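Local structure of enoyl-CoA hydratase/isomerase family protein (Pseudomonas syringae pv. tomato, 3OT6) at residues K206-K209 / L210-K214; R150-K153 / S154-N157; L41-A44 / E45-R48; I224-D227 / R228-M231. The protein probably catalyses a hydratase or isomerase reaction on acyl-CoA thioesters, as in other members of the crotonase-like family, though its substrate is not established. All coordinates share one frame; numbering follows the deposited sequence.

Contact 1 (K206-K209 / L210-K214); sequences KKTK and LKVRK
Backbone bonds of the i to i+4 kind join Lys206-Lys209 to Leu210-Lys214 within helix 202-230, running from Leu210 N to Lys206 O (3.0 Å), Lys211 N to Lys207 O (2.9 Å), Val212 N to Thr208 O (2.7 Å) and Arg213 N to Lys209 O (2.9 Å). One turn apart, the side chains of Lys209 and Arg213 cross obliquely. The middle of the lysine chain makes the touch, with CG of Lys209 3.5 Å from NH1 of Arg213 and CD equally close. Lys209 leaves the helix with CG opposite the backbone N and bends at chi3 (-51°), whereas Arg213 stays extended from CG to NE. One residue earlier on each turn, CG2 of Thr208 meets CG2 of Val212 at 3.9 Å, while Thr208 OG1 turns back to bond Ala204 O. The two cationic ends, Lys209 NZ and Arg213 NH1, lie 4.3 Å apart, and Asp117 takes a salt bridge from each residue, OD2 from Lys209 NZ and OD1 from Arg213 NH2. His93 O also binds Lys209 NZ, and Leu91 O binds Arg213 NH1. The shared anion and carbonyls probably offset the two positive charges and tie this helix to the C-terminal end of helix 73-91, the loop after it and Asp117, just before strand 118-122.

Contact 2 (R150-K153 / S154-N157); sequences RLRK and SAFN
Arg152 and Phe156 are linked through the backbone, where the carbonyl of Arg152 is the focus of the contact. Phe156 N donates to Arg152 O at 2.8 Å, approaching close to the line of the carbonyl bond. Ala155 N lies equally near the same oxygen, but its N-H points well off target (125°), making that bond weak. One acceptor therefore gathers two successive amides as the chain enters helix 153-160. Among the side-chain polar contacts, Asn157 ND2 reaches back to Ser154 O at 3.0 Å, again a weak bond. Its chi1 of 71° places CG between the backbone N and the carbonyl carbon, which folds the amide back along the helix.

A flat-group contact occurs between Arg152 and Ser154. The arginine runs extended from CG to NE, and the hydroxyl OG of Ser154 sits over the centre of one guanidinium face, 3.6 Å from CZ. Because OG lies above the plane, it is not aligned with the N-H bonds of that group. The apolar contact is between CB of Leu151 and CB of Phe156, 4.1 Å apart. The phenyl ring leads away from Arg150-Lys153, its CG opposite the backbone N (chi1 168°), and rests on Ala147 and Arg148 of helix 141-150. Leu151 packs on Leu114 and Phe176, while the backbone of Arg152 bonds with Ala174. This is a short interhelical connection, two residues between helix 141-150 and helix 153-160, within the crotonase-like domain.

Contact 3 (L41-A44 / E45-R48); sequences LDQA and EKDR
Gln43 and Asp47 face each other one turn apart, with the amide of the first tilted 55° against the carboxylate of the second. The bond is straight at the donor but out of plane at the acceptor. Gln43 NE2 donates to Asp47 OD2 at 3.2 Å along a nearly straight N-H path (169°), and the acceptor lies close to the glutamine amide plane, yet that donor meets the oxygen from above the carboxylate plane. Gln43 can turn its amide forward because CG stands opposite its backbone N and the chain then bends at chi2 (56°). Tyr10 OH of strand 8-13 also bonds Asp47 OD2, so two partners grip that oxygen, and Gln43 itself packs against Tyr10.

These residues sit at the C-terminal end of helix 31-46, the helix of the beta-alpha-beta unit that runs from strand 16-21 to strand 50-54. A Schellman motif ends the helix. Asp47 N still reaches Gln43 O at 2.9 Å, whereas Arg48, with positive phi, is the C-prime residue: Arg48 N bonds Glu45 O at 3.0 Å and Ala49 N pairs with Ala44 O.

On another side of the helix the acids Asp42 and Glu45 bring OD1 and OE2 to 4.3 Å of each other. Arg89 NH2 of helix 73-91 forms salt bridges with both oxygens, probably easing the proximity of the two negative charges. CG of Glu45 lies 3.3 Å from Leu41 O, and the chain runs on extended from there towards Arg89, while Leu41 packs on Leu86 and Arg89 of that same helix.

Contact 4 (I224-D227 / R228-M231); sequences IEQD and RQHM
Glu225 and Arg228 form a salt bridge in which OE1 meets NE at 3.0 Å. The two side chains run alongside each other in the same direction, and their carboxylate and guanidinium planes differ by only 11°. OE1 thus lies at the edge of the guanidinium group, almost in its plane, and NE comes nearly along the carboxylate C-O axis. The arginine CD touches the same oxygen at 3.4 Å. A bend at chi2 (62°) brings the Glu225 carboxylate to this position, while Arg228 also packs on Ala81 of helix 73-91.

Beside this pair, the extended Gln229 chain runs past the Glu225 carbonyl, with CG 3.4 Å from Glu225 O. Gln226 approaches His230 loosely, its OE1 lying at the ring edge, 4.0 Å from CD2.

All of this belongs to the last turns of helix 202-230, the long C-terminal helix of this crotonase-like chain. Backbone bonds set the spacing, Gln229 N to Glu225 O at 3.2 Å and Met231 N to Asp227 O at 2.9 Å.

Selenomethionine Met231 lays CB and CG against Asp227 O, each at 3.0 Å, and touches Val80. Farther out, Asp227 turns its carboxylate to the start of helix 141-150, where OD1 takes the amide of His141 and OD2 that of Ala142, while Ile224 packs on Ser84 and Thr85 of helix 73-91.

In the fold
Along the chain the order is contact 3, contact 2, contact 1 and contact 4. The last two share helix 202-230, with centres about 25 Å apart, and contact 4 lies towards its C-terminal end. Contacts 2 and 3 lie on opposite sides of the chain's centre, about 32 Å between their centres. Contacts 1 and 2 meet where Arg213 NH2 comes 3.8 Å from Arg150 NH2, like charges close together, each with its own partner, Asp117 for Arg213 and Ala116 O for Arg150. Contact 3 stays about 6 Å from contact 1 at the nearest atoms. Helix 73-91 meets contacts 3 and 4 and, through its last residue Leu91, contact 1, so it links the beta-alpha-beta helix with the C-terminal helix.

Contact 1 (K206-K209 / L210-K214)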
# COMPACT_ATOMS: atom_id res chain seq x y z
N LYS A 206 -0.66 -17.32 -7.86
CA LYS A 206 0.40 -16.57 -8.46
C LYS A 206 0.12 -16.38 -9.95
O LYS A 206 0.13 -15.26 -10.42
CB LYS A 206 1.74 -17.31 -8.25
CG LYS A 206 2.92 -16.68 -8.98
CD LYS A 206 4.27 -17.44 -8.80
CE LYS A 206 4.07 -18.94 -9.14
NZ LYS A 206 5.32 -19.77 -9.19
N LYS A 207 -0.12 -17.48 -10.68
CA LYS A 207 -0.33 -17.41 -12.11
C LYS A 207 -1.57 -16.55 -12.41
O LYS A 207 -1.50 -15.70 -13.32
CB LYS A 207 -0.56 -18.82 -12.71
CG LYS A 207 0.56 -19.91 -12.55
CD LYS A 207 1.91 -19.43 -13.08
CE LYS A 207 3.09 -20.32 -12.55
NZ LYS A 207 4.45 -19.78 -12.98
N THR A 208 -2.70 -16.75 -11.70
CA THR A 208 -3.91 -15.96 -11.94
C THR A 208 -3.65 -14.44 -11.66
O THR A 208 -4.06 -13.57 -12.43
CB THR A 208 -5.11 -16.49 -11.15
OG1 THR A 208 -5.34 -17.86 -11.52
CG2 THR A 208 -6.46 -15.68 -11.39
N LYS A 209 -2.92 -14.14 -10.60
CA LYS A 209 -2.58 -12.77 -10.28
C LYS A 209 -1.78 -12.09 -11.41
O LYS A 209 -2.14 -10.98 -11.90
CB LYS A 209 -1.82 -12.74 -8.97
CG LYS A 209 -1.32 -11.42 -8.55
CD LYS A 209 -0.49 -11.44 -7.24
CE LYS A 209 -1.21 -12.16 -6.11
NZ LYS A 209 -0.60 -11.77 -4.86
N LEU A 210 -0.69 -12.73 -11.86
CA LEU A 210 0.01 -12.16 -13.01
C LEU A 210 -0.86 -12.08 -14.30
O LEU A 210 -0.66 -11.18 -15.13
CB LEU A 210 1.36 -12.86 -13.28
CG LEU A 210 2.28 -12.80 -12.05
CD1 LEU A 210 3.63 -13.48 -12.38
CD2 LEU A 210 2.51 -11.36 -11.56
N LYS A 211 -1.78 -13.02 -14.50
CA LYS A 211 -2.56 -13.04 -15.74
C LYS A 211 -3.62 -11.93 -15.64
O LYS A 211 -3.77 -11.11 -16.54
CB LYS A 211 -3.25 -14.42 -15.94
CG LYS A 211 -3.61 -14.87 -17.32
CD LYS A 211 -4.06 -16.38 -17.25
CE LYS A 211 -4.70 -16.92 -18.57
NZ LYS A 211 -5.27 -18.39 -18.54
N VAL A 212 -4.32 -11.88 -14.52
CA VAL A 212 -5.36 -10.88 -14.38
C VAL A 212 -4.73 -9.50 -14.48
O VAL A 212 -5.30 -8.62 -15.14
CB VAL A 212 -6.09 -11.06 -13.05
CG1 VAL A 212 -6.79 -9.79 -12.60
CG2 VAL A 212 -7.03 -12.27 -13.15
N ARG A 213 -3.58 -9.32 -13.83
CA ARG A 213 -3.01 -8.02 -13.56
C ARG A 213 -2.05 -7.53 -14.61
O ARG A 213 -1.52 -6.43 -14.48
CB ARG A 213 -2.34 -8.01 -12.19
CG ARG A 213 -3.37 -7.87 -11.04
CD ARG A 213 -2.69 -7.59 -9.72
NE ARG A 213 -3.64 -7.50 -8.62
CZ ARG A 213 -3.37 -7.89 -7.38
NH1 ARG A 213 -2.21 -8.41 -7.07
NH2 ARG A 213 -4.27 -7.80 -6.44
N LYS A 214 -1.88 -8.29 -15.68
CA LYS A 214 -0.88 -7.98 -16.72
C LYS A 214 -1.01 -6.58 -17.24
O LYS A 214 -0.03 -5.86 -17.24
CB LYS A 214 -0.92 -8.97 -17.89
CG LYS A 214 0.06 -8.53 -18.99
CD LYS A 214 0.23 -9.55 -20.15
CE LYS A 214 1.12 -8.95 -21.33
NZ LYS A 214 2.37 -8.33 -20.72

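Contact 2 (R150-K153 / S154-N157)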
# COMPACT_ATOMS: atom_id res chain seq x y z
N ARG A 150 -8.48 0.18 -8.77
CA ARG A 150 -9.13 -0.38 -7.58
C ARG A 150 -10.37 0.39 -7.06
O ARG A 150 -11.23 -0.19 -6.37
CB ARG A 150 -8.13 -0.50 -6.38
CG ARG A 150 -8.67 -1.40 -5.19
CD ARG A 150 -8.76 -2.94 -5.58
NE ARG A 150 -7.40 -3.37 -5.86
CZ ARG A 150 -6.62 -4.05 -5.03
NH1 ARG A 150 -7.05 -4.51 -3.86
NH2 ARG A 150 -5.38 -4.30 -5.39
N LEU A 151 -10.40 1.70 -7.28
CA LEU A 151 -11.42 2.53 -6.66
C LEU A 151 -12.73 2.47 -7.44
O LEU A 151 -12.72 2.32 -8.68
CB LEU A 151 -10.94 3.96 -6.55
CG LEU A 151 -9.77 4.13 -5.58
CD1 LEU A 151 -9.48 5.60 -5.44
CD2 LEU A 151 -9.92 3.44 -4.15
N ARG A 152 -13.85 2.52 -6.73
CA ARG A 152 -15.13 2.57 -7.37
C ARG A 152 -15.17 3.82 -8.32
O ARG A 152 -14.73 4.92 -7.97
CB ARG A 152 -16.18 2.58 -6.28
CG ARG A 152 -17.48 3.29 -6.53
CD ARG A 152 -18.42 3.02 -5.36
NE ARG A 152 -19.67 3.81 -5.32
CZ ARG A 152 -20.72 3.77 -6.17
NH1 ARG A 152 -20.74 3.00 -7.28
NH2 ARG A 152 -21.76 4.55 -5.92
N LYS A 153 -15.65 3.63 -9.54
CA LYS A 153 -15.57 4.69 -10.57
C LYS A 153 -15.97 6.12 -10.12
O LYS A 153 -15.35 7.12 -10.55
CB LYS A 153 -16.37 4.30 -11.81
CG LYS A 153 -15.74 3.17 -12.59
CD LYS A 153 -16.68 2.65 -13.64
CE LYS A 153 -16.08 1.50 -14.38
NZ LYS A 153 -15.45 2.03 -15.65
N SER A 154 -16.98 6.22 -9.26
CA SER A 154 -17.47 7.54 -8.93
C SER A 154 -16.77 8.05 -7.68
O SER A 154 -16.85 9.22 -7.39
CB SER A 154 -19.00 7.55 -8.80
OG SER A 154 -19.40 6.82 -7.66
N ALA A 155 -16.11 7.16 -6.93
CA ALA A 155 -15.23 7.56 -5.83
C ALA A 155 -13.88 7.96 -6.41
O ALA A 155 -13.19 8.79 -5.82
CB ALA A 155 -15.06 6.45 -4.81
N PHE A 156 -13.50 7.39 -7.55
CA PHE A 156 -12.17 7.64 -8.15
C PHE A 156 -11.84 9.11 -8.52
O PHE A 156 -10.79 9.59 -8.14
CB PHE A 156 -12.00 6.74 -9.36
CG PHE A 156 -10.83 7.08 -10.24
CD1 PHE A 156 -9.52 6.74 -9.86
CD2 PHE A 156 -11.04 7.67 -11.48
CE1 PHE A 156 -8.40 7.04 -10.67
CE2 PHE A 156 -9.94 7.98 -12.35
CZ PHE A 156 -8.60 7.65 -11.93
N ASN A 157 -12.69 9.82 -9.29
CA ASN A 157 -12.47 11.23 -9.55
C ASN A 157 -12.53 12.02 -8.19
O ASN A 157 -11.83 13.01 -7.98
CB ASN A 157 -13.49 11.75 -10.54
CG ASN A 157 -14.89 11.85 -9.92
OD1 ASN A 157 -15.34 12.95 -9.56
ND2 ASN A 157 -15.51 10.71 -9.66

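Contact 3 (L41-A44 / E45-R48)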
# COMPACT_ATOMS: atom_id res chain seq x y z
N LEU A 41 10.25 -8.39 1.93
CA LEU A 41 9.37 -9.12 1.02
C LEU A 41 10.15 -10.20 0.40
O LEU A 41 9.59 -11.21 0.06
CB LEU A 41 8.73 -8.21 -0.07
CG LEU A 41 7.52 -7.31 0.31
CD1 LEU A 41 7.31 -6.22 -0.74
CD2 LEU A 41 6.22 -8.11 0.57
N ASP A 42 11.46 -9.97 0.24
CA ASP A 42 12.36 -11.00 -0.16
C ASP A 42 12.23 -12.19 0.79
O ASP A 42 12.16 -13.34 0.34
CB ASP A 42 13.78 -10.49 -0.18
CG ASP A 42 14.05 -9.59 -1.39
OD1 ASP A 42 13.30 -9.65 -2.38
OD2 ASP A 42 14.97 -8.75 -1.32
N GLN A 43 12.16 -11.89 2.08
CA GLN A 43 12.18 -12.87 3.11
C GLN A 43 10.86 -13.58 3.06
O GLN A 43 10.82 -14.82 3.13
CB GLN A 43 12.40 -12.19 4.47
CG GLN A 43 12.50 -13.20 5.62
CD GLN A 43 13.61 -14.26 5.39
OE1 GLN A 43 14.72 -13.95 4.96
NE2 GLN A 43 13.28 -15.51 5.65
N ALA A 44 9.76 -12.82 2.89
CA ALA A 44 8.39 -13.37 2.82
C ALA A 44 8.25 -14.31 1.64
O ALA A 44 7.51 -15.27 1.74
CB ALA A 44 7.34 -12.25 2.76
N GLU A 45 8.95 -14.06 0.54
CA GLU A 45 8.87 -14.93 -0.62
C GLU A 45 9.56 -16.22 -0.23
O GLU A 45 9.09 -17.30 -0.55
CB GLU A 45 9.61 -14.38 -1.84
CG GLU A 45 8.95 -13.22 -2.53
CD GLU A 45 9.59 -12.86 -3.89
OE1 GLU A 45 9.75 -13.77 -4.73
OE2 GLU A 45 9.89 -11.68 -4.13
N LYS A 46 10.69 -16.08 0.45
CA LYS A 46 11.49 -17.23 0.76
C LYS A 46 10.73 -18.14 1.79
O LYS A 46 10.78 -19.39 1.66
CB LYS A 46 12.94 -16.83 1.08
CG LYS A 46 13.77 -17.86 1.88
CD LYS A 46 15.25 -17.32 2.14
CE LYS A 46 16.12 -18.32 3.07
NZ LYS A 46 15.46 -18.68 4.43
N ASP A 47 9.93 -17.55 2.68
CA ASP A 47 9.09 -18.34 3.61
C ASP A 47 7.73 -18.68 3.06
O ASP A 47 6.89 -19.21 3.77
CB ASP A 47 8.87 -17.62 4.95
CG ASP A 47 10.17 -17.35 5.68
OD1 ASP A 47 11.12 -18.15 5.55
OD2 ASP A 47 10.25 -16.32 6.39
N ARG A 48 7.50 -18.39 1.78
CA ARG A 48 6.21 -18.68 1.12
C ARG A 48 5.01 -18.24 1.92
O ARG A 48 3.99 -18.93 1.90
CB ARG A 48 6.05 -20.15 0.76
CG ARG A 48 7.32 -20.82 0.28
CD ARG A 48 6.96 -22.21 -0.22
NE ARG A 48 7.05 -22.18 -1.67
CZ ARG A 48 6.03 -22.32 -2.50
NH1 ARG A 48 4.79 -22.58 -2.09
NH2 ARG A 48 6.30 -22.18 -3.79

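Contact 4 (I224-D227 / R228-M231)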
# COMPACT_ATOMS: atom_id res chain seq x y z
N ILE A 224 5.84 4.38 -14.48
CA ILE A 224 7.02 4.63 -13.62
C ILE A 224 8.04 5.45 -14.46
O ILE A 224 8.62 6.41 -13.97
CB ILE A 224 7.61 3.32 -13.03
CG1 ILE A 224 6.73 2.79 -11.90
CG2 ILE A 224 9.09 3.46 -12.62
CD1 ILE A 224 7.13 1.32 -11.49
N GLU A 225 8.16 5.08 -15.74
CA GLU A 225 9.09 5.74 -16.66
C GLU A 225 8.63 7.12 -17.08
O GLU A 225 9.40 8.03 -17.02
CB GLU A 225 9.36 4.86 -17.89
CG GLU A 225 10.87 4.68 -18.07
CD GLU A 225 11.52 3.96 -16.85
OE1 GLU A 225 12.33 4.61 -16.10
OE2 GLU A 225 11.18 2.75 -16.63
N GLN A 226 7.37 7.25 -17.47
CA GLN A 226 6.78 8.55 -17.69
C GLN A 226 6.90 9.50 -16.50
O GLN A 226 7.04 10.68 -16.71
CB GLN A 226 5.32 8.40 -18.09
CG GLN A 226 5.16 8.27 -19.57
CD GLN A 226 5.53 9.60 -20.30
OE1 GLN A 226 4.86 10.67 -20.14
NE2 GLN A 226 6.62 9.54 -21.09
N ASP A 227 6.81 8.99 -15.28
CA ASP A 227 6.81 9.80 -14.10
C ASP A 227 8.22 10.30 -13.82
O ASP A 227 8.40 11.45 -13.41
CB ASP A 227 6.25 9.04 -12.88
CG ASP A 227 4.71 8.94 -12.87
OD1 ASP A 227 4.05 9.77 -13.53
OD2 ASP A 227 4.15 8.04 -12.19
N ARG A 228 9.22 9.44 -14.02
CA ARG A 228 10.63 9.85 -14.03
C ARG A 228 10.88 11.03 -14.95
O ARG A 228 11.36 12.07 -14.52
CB ARG A 228 11.50 8.71 -14.53
CG ARG A 228 12.09 7.90 -13.45
CD ARG A 228 13.28 7.07 -13.98
NE ARG A 228 13.21 5.69 -13.47
CZ ARG A 228 13.71 5.30 -12.28
NH1 ARG A 228 14.33 6.20 -11.48
NH2 ARG A 228 13.57 4.02 -11.90
N GLN A 229 10.58 10.85 -16.22
CA GLN A 229 10.77 11.90 -17.22
C GLN A 229 9.89 13.14 -16.96
O GLN A 229 10.39 14.25 -17.01
CB GLN A 229 10.54 11.34 -18.63
CG GLN A 229 11.34 10.03 -18.98
CD GLN A 229 10.80 9.31 -20.26
OE1 GLN A 229 10.53 9.97 -21.28
NE2 GLN A 229 10.63 7.96 -20.20
N HIS A 230 8.60 12.97 -16.68
CA HIS A 230 7.68 14.12 -16.66
C HIS A 230 6.81 14.45 -15.44
O HIS A 230 5.99 15.32 -15.53
CB HIS A 230 6.82 14.14 -17.93
CG HIS A 230 7.62 14.25 -19.19
ND1 HIS A 230 8.41 15.36 -19.47
CD2 HIS A 230 7.79 13.39 -20.23
CE1 HIS A 230 9.02 15.17 -20.64
NE2 HIS A 230 8.66 13.98 -21.11
N MSE A 231 6.99 13.80 -14.30
CA MSE A 231 6.09 14.05 -13.19
C MSE A 231 6.27 15.44 -12.64
O MSE A 231 5.36 16.01 -12.08
CB MSE A 231 6.29 13.05 -12.04
CG MSE A 231 7.53 13.25 -11.16
SE MSE A 231 7.51 11.86 -9.82
CE MSE A 231 8.30 12.79 -8.31